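Local coordinates for DUF5636 domain-containing protein (PDB 4RD8) that is of unknown function but belongs to the DUF5636 family, a protein of the bacterium Legionella pneumophila with helices as its only regular secondary structure, at residues Gly19-Asn24 and Gln168-Pro173; Glu50-Leu55 and Phe210-Glu215; Met92-Gly97 and Met115-Ser120. The protein carries 3 engineered substitutions. All coordinates share one frame; numbering follows the deposited sequence.

Contact 1: residues Gly19-Asn24 and Gln168-Pro173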
ATOM      1  N   GLY A  19      16.186 -17.354  -6.392  1.00 32.90           N
ATOM      2  CA  GLY A  19      15.861 -17.642  -7.781  1.00 33.98           C
ATOM      3  C   GLY A  19      16.100 -16.496  -8.758  1.00 34.26           C
ATOM      4  O   GLY A  19      17.148 -15.848  -8.718  1.00 36.43           O
ATOM      5  N   GLU A  20      15.132 -16.251  -9.638  1.00 33.97           N
ATOM      6  CA  GLU A  20      15.260 -15.206 -10.655  1.00 41.80           C
ATOM      7  C   GLU A  20      15.228 -13.798 -10.057  1.00 40.36           C
ATOM      8  O   GLU A  20      15.931 -12.902 -10.539  1.00 34.63           O
ATOM      9  CB  GLU A  20      14.165 -15.358 -11.725  1.00 39.36           C
ATOM     10  CG  GLU A  20      14.256 -14.382 -12.911  1.00 43.92           C
ATOM     11  CD  GLU A  20      13.619 -13.019 -12.634  1.00 39.87           C
ATOM     12  OE1 GLU A  20      14.055 -12.022 -13.253  1.00 45.29           O
ATOM     13  OE2 GLU A  20      12.681 -12.937 -11.812  1.00 33.22           O
ATOM     14  N   LEU A  21      14.405 -13.593  -9.029  1.00 30.55           N
ATOM     15  CA  LEU A  21      14.263 -12.257  -8.459  1.00 29.26           C
ATOM     16  C   LEU A  21      15.568 -11.794  -7.824  1.00 29.89           C
ATOM     17  O   LEU A  21      15.902 -10.611  -7.880  1.00 30.05           O
ATOM     18  CB  LEU A  21      13.107 -12.181  -7.457  1.00 28.26           C
ATOM     19  CG  LEU A  21      11.691 -12.154  -8.046  1.00 26.89           C
ATOM     20  CD1 LEU A  21      10.654 -11.972  -6.939  1.00 25.28           C
ATOM     21  CD2 LEU A  21      11.560 -11.063  -9.121  1.00 27.85           C
ATOM     22  N   LEU A  22      16.310 -12.734  -7.241  1.00 30.66           N
ATOM     23  CA  LEU A  22      17.597 -12.428  -6.624  1.00 31.95           C
ATOM     24  C   LEU A  22      18.590 -11.879  -7.641  1.00 33.78           C
ATOM     25  O   LEU A  22      19.482 -11.103  -7.289  1.00 34.74           O
ATOM     26  CB  LEU A  22      18.193 -13.675  -5.973  1.00 33.68           C
ATOM     27  CG  LEU A  22      19.505 -13.427  -5.231  1.00 35.98           C
ATOM     28  CD1 LEU A  22      19.325 -12.266  -4.258  1.00 34.21           C
ATOM     29  CD2 LEU A  22      19.967 -14.675  -4.501  1.00 36.53           C
ATOM     30  N   GLN A  23      18.425 -12.285  -8.899  1.00 34.63           N
ATOM     31  CA  GLN A  23      19.339 -11.878  -9.964  1.00 36.78           C
ATOM     32  C   GLN A  23      18.769 -10.739 -10.796  1.00 36.30           C
ATOM     33  O   GLN A  23      19.392 -10.298 -11.772  1.00 38.13           O
ATOM     34  CB  GLN A  23      19.670 -13.061 -10.879  1.00 39.06           C
ATOM     35  CG  GLN A  23      20.233 -14.289 -10.155  1.00 40.14           C
ATOM     36  CD  GLN A  23      21.432 -13.973  -9.267  1.00 58.86           C
ATOM     37  OE1 GLN A  23      22.224 -13.072  -9.561  1.00 62.21           O
ATOM     38  NE2 GLN A  23      21.573 -14.722  -8.176  1.00 52.23           N
ATOM     39  N   ASN A  24      17.583 -10.281 -10.413  1.00 34.19           N
ATOM     40  CA  ASN A  24      16.874  -9.255 -11.159  1.00 34.02           C
ATOM     41  C   ASN A  24      17.208  -7.882 -10.588  1.00 33.62           C
ATOM     42  O   ASN A  24      16.517  -7.391  -9.702  1.00 32.13           O
ATOM     43  CB  ASN A  24      15.366  -9.525 -11.092  1.00 32.57           C
ATOM     44  CG  ASN A  24      14.571  -8.682 -12.068  1.00 35.69           C
ATOM     45  OD1 ASN A  24      14.853  -7.502 -12.257  1.00 33.68           O
ATOM     46  ND2 ASN A  24      13.556  -9.287 -12.688  1.00 34.37           N
ATOM     47  N   GLN A 168       7.177 -17.022  -5.200  1.00 23.53           N
ATOM     48  CA  GLN A 168       7.996 -17.665  -4.183  1.00 27.66           C
ATOM     49  C   GLN A 168       9.447 -17.178  -4.148  1.00 25.28           C
ATOM     50  O   GLN A 168      10.118 -17.317  -3.122  1.00 26.08           O
ATOM     51  CB  GLN A 168       7.929 -19.183  -4.310  1.00 33.29           C
ATOM     52  CG  GLN A 168       7.862 -19.862  -2.973  1.00 41.29           C
ATOM     53  CD  GLN A 168       7.572 -21.320  -3.105  1.00 42.23           C
ATOM     54  OE1 GLN A 168       6.444 -21.767  -2.888  1.00 48.11           O
ATOM     55  NE2 GLN A 168       8.587 -22.079  -3.477  1.00 32.04           N
ATOM     56  N   ASP A 169       9.927 -16.611  -5.257  1.00 20.78           N
ATOM     57  CA  ASP A 169      11.275 -16.035  -5.309  1.00 22.42           C
ATOM     58  C   ASP A 169      11.445 -14.850  -4.368  1.00 22.88           C
ATOM     59  O   ASP A 169      12.571 -14.442  -4.083  1.00 26.45           O
ATOM     60  CB  ASP A 169      11.619 -15.562  -6.728  1.00 24.04           C
ATOM     61  CG  ASP A 169      11.983 -16.692  -7.659  1.00 31.70           C
ATOM     62  OD1 ASP A 169      12.167 -17.837  -7.192  1.00 26.62           O
ATOM     63  OD2 ASP A 169      12.108 -16.420  -8.872  1.00 29.20           O
ATOM     64  N   SER A 170      10.339 -14.284  -3.895  1.00 20.95           N
ATOM     65  CA  SER A 170      10.433 -13.190  -2.926  1.00 20.97           C
ATOM     66  C   SER A 170      10.130 -13.654  -1.496  1.00 25.12           C
ATOM     67  O   SER A 170       9.804 -12.845  -0.620  1.00 23.25           O
ATOM     68  CB  SER A 170       9.550 -11.999  -3.333  1.00 24.53           C
ATOM     69  OG  SER A 170       8.186 -12.356  -3.326  1.00 30.34           O
ATOM     70  N   SER A 171      10.246 -14.963  -1.270  1.00 22.10           N
ATOM     71  CA  SER A 171      10.098 -15.555   0.061  1.00 24.96           C
ATOM     72  C   SER A 171      11.239 -16.516   0.374  1.00 25.79           C
ATOM     73  O   SER A 171      10.999 -17.679   0.676  1.00 24.05           O
ATOM     74  CB  SER A 171       8.746 -16.282   0.187  1.00 27.51           C
ATOM     75  OG  SER A 171       7.673 -15.344   0.219  1.00 34.63           O
ATOM     76  N   ASN A 172      12.478 -16.021   0.294  1.00 25.29           N
ATOM     77  CA  ASN A 172      13.669 -16.792   0.648  1.00 28.70           C
ATOM     78  C   ASN A 172      13.515 -17.385   2.051  1.00 26.10           C
ATOM     79  O   ASN A 172      13.341 -16.643   3.016  1.00 29.72           O
ATOM     80  CB  ASN A 172      14.896 -15.866   0.603  1.00 25.04           C
ATOM     81  CG  ASN A 172      16.205 -16.607   0.730  1.00 33.32           C
ATOM     82  OD1 ASN A 172      16.318 -17.587   1.470  1.00 34.98           O
ATOM     83  ND2 ASN A 172      17.218 -16.133   0.007  1.00 37.43           N
ATOM     84  N   PRO A 173      13.545 -18.723   2.167  1.00 27.69           N
ATOM     85  CA  PRO A 173      13.250 -19.374   3.449  1.00 29.65           C
ATOM     86  C   PRO A 173      14.373 -19.274   4.474  1.00 35.97           C
ATOM     87  O   PRO A 173      14.205 -19.745   5.604  1.00 36.35           O
ATOM     88  CB  PRO A 173      13.053 -20.840   3.056  1.00 33.60           C
ATOM     89  CG  PRO A 173      13.929 -21.012   1.836  1.00 33.67           C
ATOM     90  CD  PRO A 173      13.770 -19.706   1.090  1.00 28.09           C
TER
HETATM   91  O   HOH W   1      10.865 -14.714 -10.519  1.00 33.55           O

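Contact 2: residues Glu50-Leu55 and Phe210-Glu215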
ATOM      1  N   GLU A  50      -1.571  14.782  -0.485  1.00 29.23           N
ATOM      2  CA  GLU A  50      -2.170  14.715  -1.818  1.00 35.10           C
ATOM      3  C   GLU A  50      -3.418  13.834  -1.794  1.00 31.49           C
ATOM      4  O   GLU A  50      -4.449  14.193  -2.368  1.00 36.50           O
ATOM      5  CB  GLU A  50      -1.149  14.192  -2.841  1.00 34.42           C
ATOM      6  CG  GLU A  50      -1.700  13.958  -4.252  1.00 35.21           C
ATOM      7  CD  GLU A  50      -2.127  15.244  -4.951  1.00 40.70           C
ATOM      8  OE1 GLU A  50      -1.527  16.316  -4.692  1.00 41.85           O
ATOM      9  OE2 GLU A  50      -3.067  15.183  -5.773  1.00 43.10           O
ATOM     10  N   LEU A  51      -3.320  12.696  -1.109  1.00 32.45           N
ATOM     11  CA  LEU A  51      -4.444  11.769  -0.994  1.00 27.92           C
ATOM     12  C   LEU A  51      -5.585  12.452  -0.252  1.00 31.61           C
ATOM     13  O   LEU A  51      -6.753  12.348  -0.649  1.00 31.48           O
ATOM     14  CB  LEU A  51      -4.018  10.499  -0.262  1.00 26.98           C
ATOM     15  CG  LEU A  51      -5.085   9.408  -0.132  1.00 32.11           C
ATOM     16  CD1 LEU A  51      -5.459   8.866  -1.499  1.00 30.84           C
ATOM     17  CD2 LEU A  51      -4.595   8.285   0.783  1.00 30.93           C
ATOM     18  N   ASN A  52      -5.235  13.173   0.812  1.00 34.38           N
ATOM     19  CA  ASN A  52      -6.216  13.944   1.574  1.00 32.25           C
ATOM     20  C   ASN A  52      -6.886  15.009   0.728  1.00 34.06           C
ATOM     21  O   ASN A  52      -8.077  15.272   0.879  1.00 37.71           O
ATOM     22  CB  ASN A  52      -5.568  14.609   2.789  1.00 31.42           C
ATOM     23  CG  ASN A  52      -6.554  15.438   3.592  1.00 32.59           C
ATOM     24  OD1 ASN A  52      -7.278  14.914   4.447  1.00 36.43           O
ATOM     25  ND2 ASN A  52      -6.581  16.742   3.329  1.00 36.88           N
ATOM     26  N   GLU A  53      -6.112  15.636  -0.152  1.00 33.42           N
ATOM     27  CA  GLU A  53      -6.644  16.709  -0.977  1.00 38.02           C
ATOM     28  C   GLU A  53      -7.576  16.164  -2.053  1.00 35.58           C
ATOM     29  O   GLU A  53      -8.616  16.755  -2.340  1.00 38.56           O
ATOM     30  CB  GLU A  53      -5.518  17.533  -1.597  1.00 43.51           C
ATOM     31  CG  GLU A  53      -6.018  18.764  -2.318  1.00 56.73           C
ATOM     32  CD  GLU A  53      -4.903  19.724  -2.666  1.00 66.09           C
ATOM     33  OE1 GLU A  53      -4.227  19.499  -3.694  1.00 67.31           O
ATOM     34  OE2 GLU A  53      -4.712  20.705  -1.916  1.00 66.05           O
ATOM     35  N   GLN A  54      -7.212  15.028  -2.639  1.00 34.40           N
ATOM     36  CA  GLN A  54      -8.065  14.407  -3.641  1.00 38.31           C
ATOM     37  C   GLN A  54      -9.388  13.936  -3.026  1.00 37.91           C
ATOM     38  O   GLN A  54     -10.454  14.118  -3.610  1.00 39.93           O
ATOM     39  CB  GLN A  54      -7.321  13.270  -4.354  1.00 35.70           C
ATOM     40  CG  GLN A  54      -6.119  13.755  -5.166  1.00 34.63           C
ATOM     41  CD  GLN A  54      -5.496  12.657  -6.008  1.00 36.03           C
ATOM     42  OE1 GLN A  54      -6.125  11.634  -6.274  1.00 37.67           O
ATOM     43  NE2 GLN A  54      -4.247  12.862  -6.425  1.00 39.14           N
ATOM     44  N   LEU A  55      -9.311  13.358  -1.833  1.00 32.06           N
ATOM     45  CA  LEU A  55     -10.501  12.939  -1.091  1.00 32.72           C
ATOM     46  C   LEU A  55     -11.394  14.126  -0.708  1.00 38.40           C
ATOM     47  O   LEU A  55     -12.621  14.073  -0.878  1.00 38.20           O
ATOM     48  CB  LEU A  55     -10.083  12.165   0.162  1.00 32.54           C
ATOM     49  CG  LEU A  55     -11.171  11.648   1.108  1.00 38.44           C
ATOM     50  CD1 LEU A  55     -12.114  10.696   0.372  1.00 37.52           C
ATOM     51  CD2 LEU A  55     -10.537  10.957   2.320  1.00 38.93           C
ATOM     52  N   PHE A 210      -3.673  16.126   7.239  1.00 42.24           N
ATOM     53  CA  PHE A 210      -4.647  15.290   6.533  1.00 43.90           C
ATOM     54  C   PHE A 210      -5.942  15.005   7.304  1.00 42.53           C
ATOM     55  O   PHE A 210      -6.335  13.843   7.461  1.00 40.12           O
ATOM     56  CB  PHE A 210      -4.013  13.995   6.030  1.00 37.77           C
ATOM     57  CG  PHE A 210      -2.954  13.429   6.935  1.00 39.71           C
ATOM     58  CD1 PHE A 210      -3.297  12.769   8.108  1.00 37.40           C
ATOM     59  CD2 PHE A 210      -1.610  13.518   6.587  1.00 34.14           C
ATOM     60  CE1 PHE A 210      -2.314  12.229   8.934  1.00 33.70           C
ATOM     61  CE2 PHE A 210      -0.624  12.978   7.407  1.00 36.07           C
ATOM     62  CZ  PHE A 210      -0.977  12.335   8.581  1.00 40.27           C
ATOM     63  N   PRO A 211      -6.631  16.071   7.739  1.00 41.64           N
ATOM     64  CA  PRO A 211      -7.797  15.944   8.621  1.00 50.13           C
ATOM     65  C   PRO A 211      -8.969  15.193   7.992  1.00 49.25           C
ATOM     66  O   PRO A 211      -9.709  14.525   8.718  1.00 51.16           O
ATOM     67  CB  PRO A 211      -8.189  17.397   8.889  1.00 47.95           C
ATOM     68  CG  PRO A 211      -7.707  18.142   7.694  1.00 49.03           C
ATOM     69  CD  PRO A 211      -6.425  17.468   7.309  1.00 42.91           C
ATOM     70  N   VAL A 212      -9.133  15.300   6.675  1.00 43.07           N
ATOM     71  CA  VAL A 212     -10.238  14.636   5.991  1.00 44.19           C
ATOM     72  C   VAL A 212      -9.992  13.140   5.860  1.00 47.98           C
ATOM     73  O   VAL A 212     -10.873  12.329   6.161  1.00 44.50           O
ATOM     74  CB  VAL A 212     -10.517  15.269   4.616  1.00 43.18           C
ATOM     75  CG1 VAL A 212     -11.593  14.492   3.883  1.00 43.00           C
ATOM     76  CG2 VAL A 212     -10.943  16.717   4.789  1.00 47.05           C
ATOM     77  N   LEU A 213      -8.791  12.778   5.419  1.00 36.96           N
ATOM     78  CA  LEU A 213      -8.393  11.380   5.345  1.00 40.38           C
ATOM     79  C   LEU A 213      -8.491  10.748   6.729  1.00 40.67           C
ATOM     80  O   LEU A 213      -8.922   9.605   6.874  1.00 38.41           O
ATOM     81  CB  LEU A 213      -6.969  11.263   4.790  1.00 35.51           C
ATOM     82  CG  LEU A 213      -6.340   9.867   4.698  1.00 36.25           C
ATOM     83  CD1 LEU A 213      -7.205   8.916   3.877  1.00 35.26           C
ATOM     84  CD2 LEU A 213      -4.919   9.934   4.127  1.00 34.17           C
ATOM     85  N   ARG A 214      -8.117  11.514   7.747  1.00 45.28           N
ATOM     86  CA  ARG A 214      -8.103  11.014   9.116  1.00 50.23           C
ATOM     87  C   ARG A 214      -9.497  10.660   9.634  1.00 48.65           C
ATOM     88  O   ARG A 214      -9.716   9.564  10.148  1.00 50.00           O
ATOM     89  CB  ARG A 214      -7.438  12.036  10.042  1.00 54.11           C
ATOM     90  CG  ARG A 214      -7.733  11.828  11.516  1.00 52.59           C
ATOM     91  CD  ARG A 214      -7.246  13.004  12.348  1.00 63.34           C
ATOM     92  NE  ARG A 214      -8.006  13.148  13.585  1.00 71.78           N
ATOM     93  CZ  ARG A 214      -7.727  14.024  14.545  1.00 79.83           C
ATOM     94  NH1 ARG A 214      -6.694  14.846  14.423  1.00 82.71           N
ATOM     95  NH2 ARG A 214      -8.483  14.077  15.632  1.00 80.84           N
ATOM     96  N   GLU A 215     -10.437  11.587   9.486  1.00 48.03           N
ATOM     97  CA  GLU A 215     -11.789  11.398  10.004  1.00 52.91           C
ATOM     98  C   GLU A 215     -12.521  10.262   9.281  1.00 52.14           C
ATOM     99  O   GLU A 215     -13.241   9.486   9.910  1.00 55.55           O
ATOM    100  CB  GLU A 215     -12.587  12.696   9.898  1.00 50.80           C
ATOM    101  CG  GLU A 215     -13.956  12.654  10.565  1.00 58.03           C
ATOM    102  CD  GLU A 215     -14.682  13.979  10.466  1.00 69.51           C
ATOM    103  OE1 GLU A 215     -14.054  14.962  10.017  1.00 75.13           O
ATOM    104  OE2 GLU A 215     -15.876  14.042  10.834  1.00 72.83           O
TER

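Contact 3: residues Met92-Gly97 and Met115-Ser120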
HETATM    1  N   MSE A  92     -11.077  -4.257  -4.963  1.00 26.95           N
HETATM    2  CA  MSE A  92     -10.368  -4.832  -3.824  1.00 20.81           C
HETATM    3  C   MSE A  92     -11.191  -6.018  -3.294  1.00 25.77           C
HETATM    4  O   MSE A  92     -12.424  -5.938  -3.233  1.00 24.31           O
HETATM    5  CB  MSE A  92     -10.170  -3.776  -2.718  1.00 21.97           C
HETATM    6  CG  MSE A  92      -9.252  -2.598  -3.086  1.00 30.32           C
HETATM    7 SE   MSE A  92      -8.818  -1.476  -1.550  0.45 34.49          SE
HETATM    8  CE  MSE A  92     -10.622  -0.893  -1.086  1.00 64.13           C
ATOM      9  N   LEU A  93     -10.507  -7.100  -2.929  1.00 24.00           N
ATOM     10  CA  LEU A  93     -11.170  -8.327  -2.476  1.00 20.75           C
ATOM     11  C   LEU A  93     -11.146  -8.451  -0.957  1.00 25.40           C
ATOM     12  O   LEU A  93     -10.289  -7.873  -0.286  1.00 22.85           O
ATOM     13  CB  LEU A  93     -10.486  -9.560  -3.079  1.00 23.53           C
ATOM     14  CG  LEU A  93     -10.461  -9.651  -4.611  1.00 21.95           C
ATOM     15  CD1 LEU A  93      -9.885 -10.981  -5.037  1.00 24.25           C
ATOM     16  CD2 LEU A  93     -11.850  -9.475  -5.190  1.00 27.59           C
ATOM     17  N   GLN A  94     -12.112  -9.191  -0.425  1.00 22.34           N
ATOM     18  CA  GLN A  94     -12.025  -9.717   0.932  1.00 20.66           C
ATOM     19  C   GLN A  94     -12.745 -11.062   0.880  1.00 20.42           C
ATOM     20  O   GLN A  94     -13.337 -11.404  -0.139  1.00 18.20           O
ATOM     21  CB  GLN A  94     -12.750  -8.791   1.900  1.00 19.33           C
ATOM     22  CG  GLN A  94     -14.247  -8.684   1.596  1.00 20.35           C
ATOM     23  CD  GLN A  94     -15.007  -7.896   2.623  1.00 25.08           C
ATOM     24  OE1 GLN A  94     -14.956  -6.664   2.644  1.00 29.50           O
ATOM     25  NE2 GLN A  94     -15.737  -8.601   3.483  1.00 25.97           N
ATOM     26  N   THR A  95     -12.710 -11.829   1.958  1.00 18.41           N
ATOM     27  CA  THR A  95     -13.567 -13.010   2.020  1.00 17.10           C
ATOM     28  C   THR A  95     -14.923 -12.664   2.607  1.00 19.12           C
ATOM     29  O   THR A  95     -15.066 -11.680   3.347  1.00 20.96           O
ATOM     30  CB  THR A  95     -12.946 -14.159   2.846  1.00 23.68           C
ATOM     31  OG1 THR A  95     -12.838 -13.748   4.212  1.00 28.14           O
ATOM     32  CG2 THR A  95     -11.569 -14.531   2.300  1.00 22.63           C
ATOM     33  N   ILE A  96     -15.924 -13.479   2.287  1.00 19.75           N
ATOM     34  CA  ILE A  96     -17.213 -13.334   2.919  1.00 22.84           C
ATOM     35  C   ILE A  96     -17.022 -13.599   4.415  1.00 25.43           C
ATOM     36  O   ILE A  96     -16.462 -14.625   4.803  1.00 29.22           O
ATOM     37  CB  ILE A  96     -18.248 -14.304   2.311  1.00 22.98           C
ATOM     38  CG1 ILE A  96     -18.395 -14.010   0.816  1.00 24.64           C
ATOM     39  CG2 ILE A  96     -19.593 -14.159   2.996  1.00 31.26           C
ATOM     40  CD1 ILE A  96     -19.440 -14.878   0.124  1.00 27.38           C
ATOM     41  N   GLY A  97     -17.465 -12.671   5.253  1.00 25.75           N
ATOM     42  CA  GLY A  97     -17.282 -12.828   6.684  1.00 31.49           C
ATOM     43  C   GLY A  97     -15.935 -12.329   7.193  1.00 26.75           C
ATOM     44  O   GLY A  97     -15.657 -12.440   8.394  1.00 28.90           O
HETATM   45  N   MSE A 115      -5.594  -6.461  -5.018  1.00 17.06           N
HETATM   46  CA  MSE A 115      -5.420  -5.865  -3.693  1.00 20.25           C
HETATM   47  C   MSE A 115      -6.498  -6.424  -2.780  1.00 19.23           C
HETATM   48  O   MSE A 115      -7.644  -6.586  -3.195  1.00 22.97           O
HETATM   49  CB  MSE A 115      -5.564  -4.336  -3.769  1.00 18.08           C
HETATM   50  CG  MSE A 115      -5.536  -3.636  -2.395  1.00 16.36           C
HETATM   51 SE   MSE A 115      -3.894  -3.900  -1.415  0.60 27.58          SE
HETATM   52  CE  MSE A 115      -2.655  -3.310  -2.774  1.00 21.94           C
ATOM     53  N   LEU A 116      -6.132  -6.738  -1.539  1.00 16.74           N
ATOM     54  CA  LEU A 116      -7.101  -7.230  -0.575  1.00 17.11           C
ATOM     55  C   LEU A 116      -7.132  -6.371   0.677  1.00 19.02           C
ATOM     56  O   LEU A 116      -6.185  -5.630   0.953  1.00 19.54           O
ATOM     57  CB  LEU A 116      -6.736  -8.663  -0.181  1.00 19.29           C
ATOM     58  CG  LEU A 116      -6.786  -9.661  -1.343  1.00 25.65           C
ATOM     59  CD1 LEU A 116      -5.409  -9.869  -1.912  1.00 25.56           C
ATOM     60  CD2 LEU A 116      -7.378 -10.980  -0.869  1.00 28.46           C
ATOM     61  N   LYS A 117      -8.221  -6.489   1.434  1.00 19.02           N
ATOM     62  CA  LYS A 117      -8.304  -5.935   2.773  1.00 24.68           C
ATOM     63  C   LYS A 117      -7.153  -6.477   3.607  1.00 24.04           C
ATOM     64  O   LYS A 117      -6.729  -7.617   3.403  1.00 21.04           O
ATOM     65  CB  LYS A 117      -9.619  -6.373   3.415  1.00 30.55           C
ATOM     66  CG  LYS A 117     -10.635  -5.292   3.614  1.00 34.76           C
ATOM     67  CD  LYS A 117     -11.857  -5.861   4.322  1.00 26.72           C
ATOM     68  CE  LYS A 117     -12.922  -4.815   4.534  1.00 37.66           C
ATOM     69  NZ  LYS A 117     -14.028  -5.341   5.378  1.00 39.48           N
ATOM     70  N   ASP A 118      -6.658  -5.666   4.546  1.00 20.44           N
ATOM     71  CA  ASP A 118      -5.556  -6.073   5.424  1.00 23.57           C
ATOM     72  C   ASP A 118      -5.902  -7.387   6.120  1.00 26.82           C
ATOM     73  O   ASP A 118      -5.056  -8.272   6.273  1.00 24.51           O
ATOM     74  CB  ASP A 118      -5.293  -5.017   6.511  1.00 23.40           C
ATOM     75  CG  ASP A 118      -4.772  -3.688   5.955  1.00 28.03           C
ATOM     76  OD1 ASP A 118      -4.425  -3.613   4.756  1.00 24.98           O
ATOM     77  OD2 ASP A 118      -4.696  -2.718   6.745  1.00 32.14           O
ATOM     78  N   SER A 119      -7.158  -7.508   6.534  1.00 22.44           N
ATOM     79  CA  SER A 119      -7.601  -8.652   7.329  1.00 23.92           C
ATOM     80  C   SER A 119      -7.713  -9.948   6.522  1.00 21.65           C
ATOM     81  O   SER A 119      -7.948 -11.019   7.073  1.00 22.19           O
ATOM     82  CB  SER A 119      -8.931  -8.326   8.014  1.00 25.10           C
ATOM     83  OG  SER A 119      -9.876  -7.886   7.054  1.00 33.10           O
ATOM     84  N   SER A 120      -7.551  -9.864   5.211  1.00 22.01           N
ATOM     85  CA  SER A 120      -7.565 -11.068   4.386  1.00 23.57           C
ATOM     86  C   SER A 120      -6.284 -11.870   4.600  1.00 25.78           C
ATOM     87  O   SER A 120      -6.214 -13.046   4.268  1.00 24.85           O
ATOM     88  CB  SER A 120      -7.744 -10.702   2.914  1.00 26.37           C
ATOM     89  OG  SER A 120      -8.997 -10.070   2.736  1.00 26.20           O
TER
HETATM   90  O   HOH W   2     -10.899 -11.074   4.210  1.00 24.72           O

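Contact 1: residues Gly19-Asn24 and Gln168-Pro173
Asp169 dominates this small interface, reaching from the loop Gln168-Pro173 to the start of helix 19-22, where it meets Gly19, Glu20 and Leu21. The two carboxylate oxygens do different work. OD2 takes a hydrogen bond from Glu20 N at 3.1 Å, a weak one because it is bent to 135° at the hydrogen, while OD1 lies 3.7 Å from Gly19 CA. A water bridges the two acids by donating to Glu20 OE2 and to Asp169 OD2. Mediation of this sort probably eases the proximity of the two carboxylates, whose nearest oxygens, Glu20 OE2 and Asp169 OD2, are 4.6 Å apart.

Apolar packing comes from Leu21. With CG anti to its carbonyl carbon (chi1 -75°), its side chain lies across the methylene of Asp169: CG sits 3.7 Å from Asp169 CB, and CD1 extends to Ser170 CB at 3.8 Å. Glu20 is exposed and Leu21 buried, and Asp169 serves both, through its carboxylate and its methylene.

Asp169 is also joined by a backbone hydrogen bond to Gln18, just before the short helix. The contact therefore joins helix 19-22, ahead of helix 25-38, to the loop between helices 157-162 and 179-184, near the edge of the fold.

Contact 2: residues Glu50-Leu55 and Phe210-Glu215
Asn52 on helix 41-61 meets the first turn of helix 211-218, and its side chain shows how one amide can serve the beginning of another helix. CB packs against Phe210 CB at 3.6 Å. From there CG, anti to the backbone N (chi1 179°), is carried over the backbone of Phe210 and lies 3.5 Å from its CA. At the tip the two branches part company. ND2 rests in van der Waals contact with Phe210 CA and Pro211 CD, whereas OD1 accepts two backbone N-H groups: a nearly straight bond from Leu213 N at 2.8 Å (168° at the hydrogen) and a weak, bent one from Val212 N at 2.9 Å. The Leu213 donor is tilted slightly from the carbonyl plane of the amide.

Leucines and a valine close the seam beside this polar grip. Leu51 CD2 touches Leu213 CD2 at 3.7 Å, the two side chains crossing at about a right angle, and Leu55 CG stands 4.0 Å from Val212 CG1.

The short helical segments cross at 80° with axes 8.3 Å apart. Phe210, at the N-cap position, has no side-chain acceptor and Pro211 no N-H; the pairing is characteristic of a helix N-terminus whose first-turn N-H groups bond to a side chain from a packed neighbouring helix.

Contact 3: residues Met92-Gly97 and Met115-Ser120
Met115, present like Met92 as selenomethionine, opens the pairing by accepting a hydrogen bond on its carbonyl O from Leu93 N at 2.9 Å, in the carbonyl plane. The same oxygen is approached by Met92 CA in a CA-H...O contact. The two selenomethionine side chains run side by side in the same direction; Met115 CG, anti to the backbone N (chi1 174°), comes to lie 3.9 Å from Met92 CG.

Next comes Leu116, the residue bridged to Leu93 by the backbone. Its CA lies 3.3 Å from Leu93 O, and its CD2 packs on Leu93 CB.

Lys117 then returns a backbone bond: its N donates to Leu93 O at 3.0 Å, almost straight out from the carbonyl, completing a single bridge of parallel type. Its extended chain runs alongside Gln94, with CE 3.3 Å from Gln94 OE1, and NZ gives that oxygen a weak bond. The ammonium's stronger partner is Asn98 OD1.

Ser120 lies at the far end of the segment. Its OG is 3.5 Å from Gln94 CA, and a water links it to Thr95 N, accepting from that amide while lying 2.6 Å from Ser120 OG.

The pairing of Leu93 with Met115 and Lys117 thus rests on main-chain atoms and needs no polar side chain to set its register; the lysine and water links are weaker or indirect additions on the Gln94-Thr95 side.

From the N terminus, Gly19-Asn24 comes first, but contact 1 closes only when the chain reaches Gln168-Pro173, after 143 intervening residues. Before that, helix 41-61 supplies Glu50-Leu55, whose partner arrives still later, at Phe210-Glu215; the two long loops therefore cross. Contact 3 closes a short loop around helix 103-111 and falls within the spans of both others. In space, contacts 1 and 2 lie on opposite sides of the chain's centre, their own centres 37 Å apart, and no two of the three contacts touch. Together they tie the N-terminal helix to a late loop, helix 41-61 to the last helix, and two loops in the middle of the chain to each other.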